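Side-chain contacts in sister chromatid cohesion protein (Chaetomium thermophilum, PDB 5T8V), which probably acts as a loader of the cohesin complex onto chromatin, the chain here being the HEAT-repeat C-terminal part of the longer protein Scc2: residues V1008-L1011 against M1012-V1016; A943-V946 against I947-L950; L86-L89 against C90-L94. All coordinates share one frame; numbering follows the deposited sequence.

Interaction 1: V1008-L1011 against M1012-V1016; sequences VSKL and MVDIV
Leu1011 lies alongside Ile1015, one turn further on, and the two side chains point the same way: CD1 of Leu1011 meets CD1 of Ile1015 at 3.6 Å. With CG anti to the backbone N (chi1 178°), the CD1 branch of Leu1011 runs forward along the helix, whereas the CG1-CD1 arm of Ile1015 reaches back to meet it. Beneath the pair, Ile1015 N donates to Leu1011 O at 2.9 Å.

Met1012 takes a different path. Its chain runs back over the start of the helix and bends at its last torsion, chi3 -73°, which lays the methyl CE 3.6 Å from Ser1009 CA, with CG1 of Val1008 more loosely placed at 4.5 Å. Val1008 is the N-cap residue, and the bond from Met1012 N to Val1008 O, 2.7 Å long and nearly straight at 166°, closes the first turn of helix 1009-1016. This short helix belongs to the HEAT-repeat array of Scc2, and its flanks are taken up by two longer helices: Met1012 and Val1013 rest on Val1039 of helix 1026-1042, while Ile1015 touches Ile953 of helix 940-960. The hydroxyl of Ser1009 bonds outside this turn, to Asn988 OD1 and Ser1007 O.

On the solvent side, Lys1010 stretches out as an extended chain past the carboxylate of Asp1014, its CE 3.5 Å from Asp1014 OD2. Lys1010 NZ stays 4.7 Å from Asp1014 OD2, which leaves the charged atoms out of contact, and any attraction between them is probably weak. The carboxylate sits too near Lys1010 O in the model, and its position is less certain for that reason.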
# COMPACT_ATOMS: atom_id res chain seq x y z
N VAL A 1008 11.74 -22.71 65.51
CA VAL A 1008 12.72 -23.19 64.54
C VAL A 1008 13.10 -22.04 63.61
O VAL A 1008 14.28 -21.68 63.52
CB VAL A 1008 12.18 -24.40 63.73
CG1 VAL A 1008 13.28 -24.99 62.87
CG2 VAL A 1008 11.61 -25.45 64.67
N SER A 1009 12.12 -21.47 62.92
CA SER A 1009 12.34 -20.25 62.16
C SER A 1009 13.15 -19.25 62.97
O SER A 1009 14.21 -18.77 62.54
CB SER A 1009 11.00 -19.64 61.75
OG SER A 1009 10.07 -20.65 61.40
N LYS A 1010 12.67 -18.94 64.18
CA LYS A 1010 13.39 -18.01 65.05
C LYS A 1010 14.71 -18.59 65.52
O LYS A 1010 15.63 -17.84 65.85
CB LYS A 1010 12.52 -17.65 66.25
CG LYS A 1010 13.28 -16.91 67.34
CD LYS A 1010 12.34 -16.12 68.24
CE LYS A 1010 13.10 -15.52 69.41
NZ LYS A 1010 12.29 -14.50 70.13
N LEU A 1011 14.84 -19.92 65.57
CA LEU A 1011 16.12 -20.52 65.92
C LEU A 1011 17.14 -20.28 64.81
O LEU A 1011 18.27 -19.84 65.08
CB LEU A 1011 15.94 -22.02 66.18
CG LEU A 1011 17.20 -22.83 66.50
CD1 LEU A 1011 17.96 -22.24 67.68
CD2 LEU A 1011 16.84 -24.28 66.78
N MET A 1012 16.75 -20.54 63.57
CA MET A 1012 17.63 -20.26 62.44
C MET A 1012 18.02 -18.79 62.39
O MET A 1012 19.20 -18.44 62.32
CB MET A 1012 16.95 -20.69 61.14
CG MET A 1012 16.55 -22.17 61.12
SD MET A 1012 15.82 -22.74 59.57
CE MET A 1012 14.20 -21.99 59.65
N VAL A 1013 17.02 -17.90 62.45
CA VAL A 1013 17.30 -16.47 62.43
C VAL A 1013 18.25 -16.10 63.56
O VAL A 1013 19.25 -15.40 63.35
CB VAL A 1013 15.99 -15.67 62.51
CG1 VAL A 1013 16.27 -14.17 62.64
CG2 VAL A 1013 15.12 -15.94 61.29
N ASP A 1014 17.96 -16.57 64.77
CA ASP A 1014 18.77 -16.21 65.94
C ASP A 1014 20.20 -16.70 65.80
O ASP A 1014 21.12 -16.07 66.33
CB ASP A 1014 18.13 -16.77 67.21
CG ASP A 1014 16.91 -15.99 67.64
OD1 ASP A 1014 16.30 -15.31 66.79
OD2 ASP A 1014 16.54 -16.07 68.84
N ILE A 1015 20.41 -17.83 65.12
CA ILE A 1015 21.77 -18.34 64.97
C ILE A 1015 22.52 -17.62 63.85
O ILE A 1015 23.74 -17.46 63.93
CB ILE A 1015 21.74 -19.86 64.73
CG1 ILE A 1015 21.20 -20.57 65.98
CG2 ILE A 1015 23.14 -20.39 64.39
CD1 ILE A 1015 20.98 -22.06 65.80
N VAL A 1016 21.82 -17.16 62.81
CA VAL A 1016 22.51 -16.64 61.63
C VAL A 1016 22.70 -15.12 61.70
O VAL A 1016 23.74 -14.61 61.28
CB VAL A 1016 21.75 -17.05 60.36
CG1 VAL A 1016 22.45 -16.50 59.11
CG2 VAL A 1016 21.64 -18.56 60.27

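Interaction 2: A943-V946 against I947-L950; sequences ARLV and ISSL
Residues 943-946 and 947-950 are consecutive turns of helix 940-960, joined by four regular i to i+4 bonds, each 2.9 Å: Ile947 N to Ala943 O, Ser948 N to Arg944 O, Ser949 N to Leu945 O and Leu950 N to Val946 O. Leu945 O has a second donor in the hydroxyl of Ser949, whose OG sits 3.0 Å from Leu945 O. With OG beside its own backbone N (chi1 -63°), Ser949 brings the hydroxyl in above the carbonyl plane, 38° out of it, on the face opposite to that used by its amide. Two bonds from one residue therefore grip the same oxygen. Ser948 also folds its hydroxyl back onto the preceding turn, where OG lies 2.7 Å from Leu945 O and 3.0 Å from Arg944 O; its single proton may go to either.

On the apolar flank Val946 and Leu950 lie side by side, with CG1 of Val946 3.8 Å from CD1 of Leu950. Ile947 lies over the preceding turn, its CG1 beside its backbone N. Phe996 meets Val946 and Ile947, while Leu945 and Ser949 pack on Ile979 of helix 969-986. A serine hydroxyl returned to the i-4 carbonyl is a common intrahelical arrangement; the packing of helix 940-960 on helix 969-986 is the helix-on-helix stacking of a HEAT-repeat solenoid.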
# COMPACT_ATOMS: atom_id res chain seq x y z
N ALA A 943 15.31 -32.47 59.01
CA ALA A 943 15.69 -31.92 60.31
C ALA A 943 17.16 -32.16 60.60
O ALA A 943 17.85 -31.29 61.14
CB ALA A 943 14.82 -32.52 61.41
N ARG A 944 17.67 -33.33 60.23
CA ARG A 944 19.08 -33.64 60.43
C ARG A 944 19.96 -32.72 59.59
O ARG A 944 21.00 -32.24 60.05
CB ARG A 944 19.34 -35.10 60.08
CG ARG A 944 20.78 -35.57 60.31
CD ARG A 944 20.96 -37.02 59.88
NE ARG A 944 20.68 -37.20 58.45
CZ ARG A 944 20.68 -38.38 57.83
NH1 ARG A 944 20.95 -39.49 58.50
NH2 ARG A 944 20.41 -38.44 56.53
N LEU A 945 19.55 -32.46 58.34
CA LEU A 945 20.30 -31.54 57.49
C LEU A 945 20.35 -30.15 58.11
O LEU A 945 21.43 -29.55 58.24
CB LEU A 945 19.66 -31.50 56.10
CG LEU A 945 20.25 -30.53 55.08
CD1 LEU A 945 21.74 -30.77 54.90
CD2 LEU A 945 19.51 -30.67 53.76
N VAL A 946 19.19 -29.62 58.52
CA VAL A 946 19.14 -28.29 59.12
C VAL A 946 20.00 -28.24 60.37
O VAL A 946 20.79 -27.30 60.57
CB VAL A 946 17.68 -27.91 59.43
CG1 VAL A 946 17.60 -26.52 60.05
CG2 VAL A 946 16.82 -27.98 58.16
N ILE A 947 19.87 -29.25 61.24
CA ILE A 947 20.60 -29.24 62.50
C ILE A 947 22.10 -29.29 62.25
O ILE A 947 22.88 -28.56 62.88
CB ILE A 947 20.13 -30.42 63.39
CG1 ILE A 947 18.68 -30.20 63.82
CG2 ILE A 947 21.03 -30.56 64.62
CD1 ILE A 947 18.03 -31.41 64.47
N SER A 948 22.54 -30.17 61.35
CA SER A 948 23.96 -30.25 61.04
C SER A 948 24.47 -28.92 60.49
O SER A 948 25.57 -28.47 60.86
CB SER A 948 24.23 -31.38 60.04
OG SER A 948 23.49 -31.19 58.84
N SER A 949 23.69 -28.27 59.63
CA SER A 949 24.11 -26.98 59.09
C SER A 949 24.25 -25.93 60.19
O SER A 949 25.25 -25.21 60.26
CB SER A 949 23.12 -26.51 58.03
OG SER A 949 23.08 -27.42 56.94
N LEU A 950 23.26 -25.85 61.08
CA LEU A 950 23.32 -24.88 62.17
C LEU A 950 24.51 -25.15 63.08
O LEU A 950 25.28 -24.23 63.41
CB LEU A 950 22.01 -24.91 62.96
CG LEU A 950 20.77 -24.44 62.19
CD1 LEU A 950 19.49 -24.86 62.90
CD2 LEU A 950 20.80 -22.94 62.00

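Interaction 3: L86-L89 against C90-L94; sequences LLRL and CDSAL
Ser92 turns its hydroxyl back along the helix to the carbonyl of Arg88, OG lying 3.2 Å from Arg88 O. The torsion responsible is chi1 -61°, which keeps OG beside the residue's own backbone N, and the amide of Ser92 uses the same oxygen at 2.9 Å. The two approaches differ: the amide is only modestly tilted from the carbonyl plane, while the hydroxyl arrives from above it. Arg88 itself runs fully extended from CG to NE before its guanidinium swings at the end, placing NH1 3.8 Å from Ser92 OG, an oblique neighbour.

Cys90 adopts a similar first torsion, with SG on the amide side (chi1 -67°); this turns the sulfur back over the preceding turn. From there Leu86 sends CD1 forward to within 4.4 Å of Cys90 SG, a loose apolar contact. Below, Cys90 N donates to Leu86 O at 2.9 Å. Leu89, in contrast, directs its branches to other parts of the fold, against Phe28 and Val31 of helix 9-36 and Leu54 of strand 52-54. Cys90 faces Ser133 of helix 120-136, which also takes Leu87.

Asp91 has the other conformation: CG stands opposite its backbone N (chi1 -170°), and the carboxylate leads away from the preceding turn toward Arg95, just beyond residues 90-94, with which OD2 forms a salt bridge.

The chemistry is thus divided around helix 81-96. Within residues 86-94 a buried serine hydroxyl is satisfied by a main-chain carbonyl of its own helix, whereas the carboxylate of Asp91 looks past them to Arg95, a partner that would be expected to favour its ionised form.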
# COMPACT_ATOMS: atom_id res chain seq x y z
N LEU A 86 -28.12 14.30 -69.68
CA LEU A 86 -28.23 13.44 -68.50
C LEU A 86 -28.28 14.28 -67.23
O LEU A 86 -29.10 14.01 -66.34
CB LEU A 86 -27.07 12.46 -68.46
CG LEU A 86 -27.02 11.48 -67.28
CD1 LEU A 86 -28.33 10.72 -67.15
CD2 LEU A 86 -25.86 10.51 -67.43
N LEU A 87 -27.43 15.30 -67.13
CA LEU A 87 -27.48 16.18 -65.97
C LEU A 87 -28.82 16.90 -65.87
O LEU A 87 -29.27 17.23 -64.77
CB LEU A 87 -26.34 17.20 -66.03
CG LEU A 87 -24.96 16.69 -65.60
CD1 LEU A 87 -23.89 17.72 -65.92
CD2 LEU A 87 -24.93 16.34 -64.12
N ARG A 88 -29.48 17.15 -67.01
CA ARG A 88 -30.79 17.79 -66.97
C ARG A 88 -31.85 16.82 -66.45
O ARG A 88 -32.69 17.20 -65.63
CB ARG A 88 -31.17 18.31 -68.35
CG ARG A 88 -32.27 19.36 -68.32
CD ARG A 88 -32.93 19.55 -69.68
NE ARG A 88 -33.81 20.73 -69.69
CZ ARG A 88 -35.02 20.77 -69.14
NH1 ARG A 88 -35.52 19.71 -68.53
NH2 ARG A 88 -35.73 21.89 -69.21
N LEU A 89 -31.83 15.57 -66.93
CA LEU A 89 -32.73 14.56 -66.38
C LEU A 89 -32.54 14.42 -64.88
O LEU A 89 -33.51 14.35 -64.11
CB LEU A 89 -32.51 13.22 -67.08
CG LEU A 89 -32.70 13.21 -68.60
CD1 LEU A 89 -32.35 11.84 -69.16
CD2 LEU A 89 -34.11 13.61 -69.00
N CYS A 90 -31.28 14.37 -64.44
CA CYS A 90 -31.00 14.34 -63.00
C CYS A 90 -31.62 15.55 -62.31
O CYS A 90 -32.27 15.42 -61.27
CB CYS A 90 -29.49 14.30 -62.76
SG CYS A 90 -28.68 12.78 -63.31
N ASP A 91 -31.44 16.74 -62.89
CA ASP A 91 -31.98 17.94 -62.27
C ASP A 91 -33.50 17.89 -62.19
O ASP A 91 -34.09 18.45 -61.26
CB ASP A 91 -31.53 19.18 -63.04
CG ASP A 91 -31.86 20.47 -62.31
OD1 ASP A 91 -31.06 20.89 -61.46
OD2 ASP A 91 -32.93 21.06 -62.59
N SER A 92 -34.15 17.23 -63.15
CA SER A 92 -35.59 17.06 -63.08
C SER A 92 -35.98 16.13 -61.94
O SER A 92 -36.87 16.44 -61.14
CB SER A 92 -36.12 16.52 -64.42
OG SER A 92 -35.85 17.43 -65.47
N ALA A 93 -35.31 14.97 -61.84
CA ALA A 93 -35.59 14.05 -60.75
C ALA A 93 -35.36 14.71 -59.39
O ALA A 93 -36.06 14.39 -58.42
CB ALA A 93 -34.73 12.80 -60.88
N LEU A 94 -34.40 15.63 -59.31
CA LEU A 94 -34.11 16.29 -58.04
C LEU A 94 -35.11 17.40 -57.74
O LEU A 94 -35.54 17.55 -56.59
CB LEU A 94 -32.69 16.84 -58.05
CG LEU A 94 -31.62 15.76 -57.89
CD1 LEU A 94 -30.26 16.24 -58.38
CD2 LEU A 94 -31.54 15.34 -56.43

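From the N terminus, interaction 3 comes first, in helix 81-96, where helices 9-36 and 120-136 and strand 52-54 gather round it. Interaction 2 follows far along the chain in helix 940-960, and interaction 1 in helix 1009-1016. Each closes only helical turns, and the three run in series without nesting or crossing. Interactions 1 and 2, with centres about 12 Å apart, touch directly: Leu950 CD2 lies 3.9 Å from Ile1015 CD1, and Val946 CG1 lies 4.2 Å from Met1012 SD, joining their two helices. Interaction 3 is on the other side of the chain's centre, its centre about 141 Å from that of interaction 1.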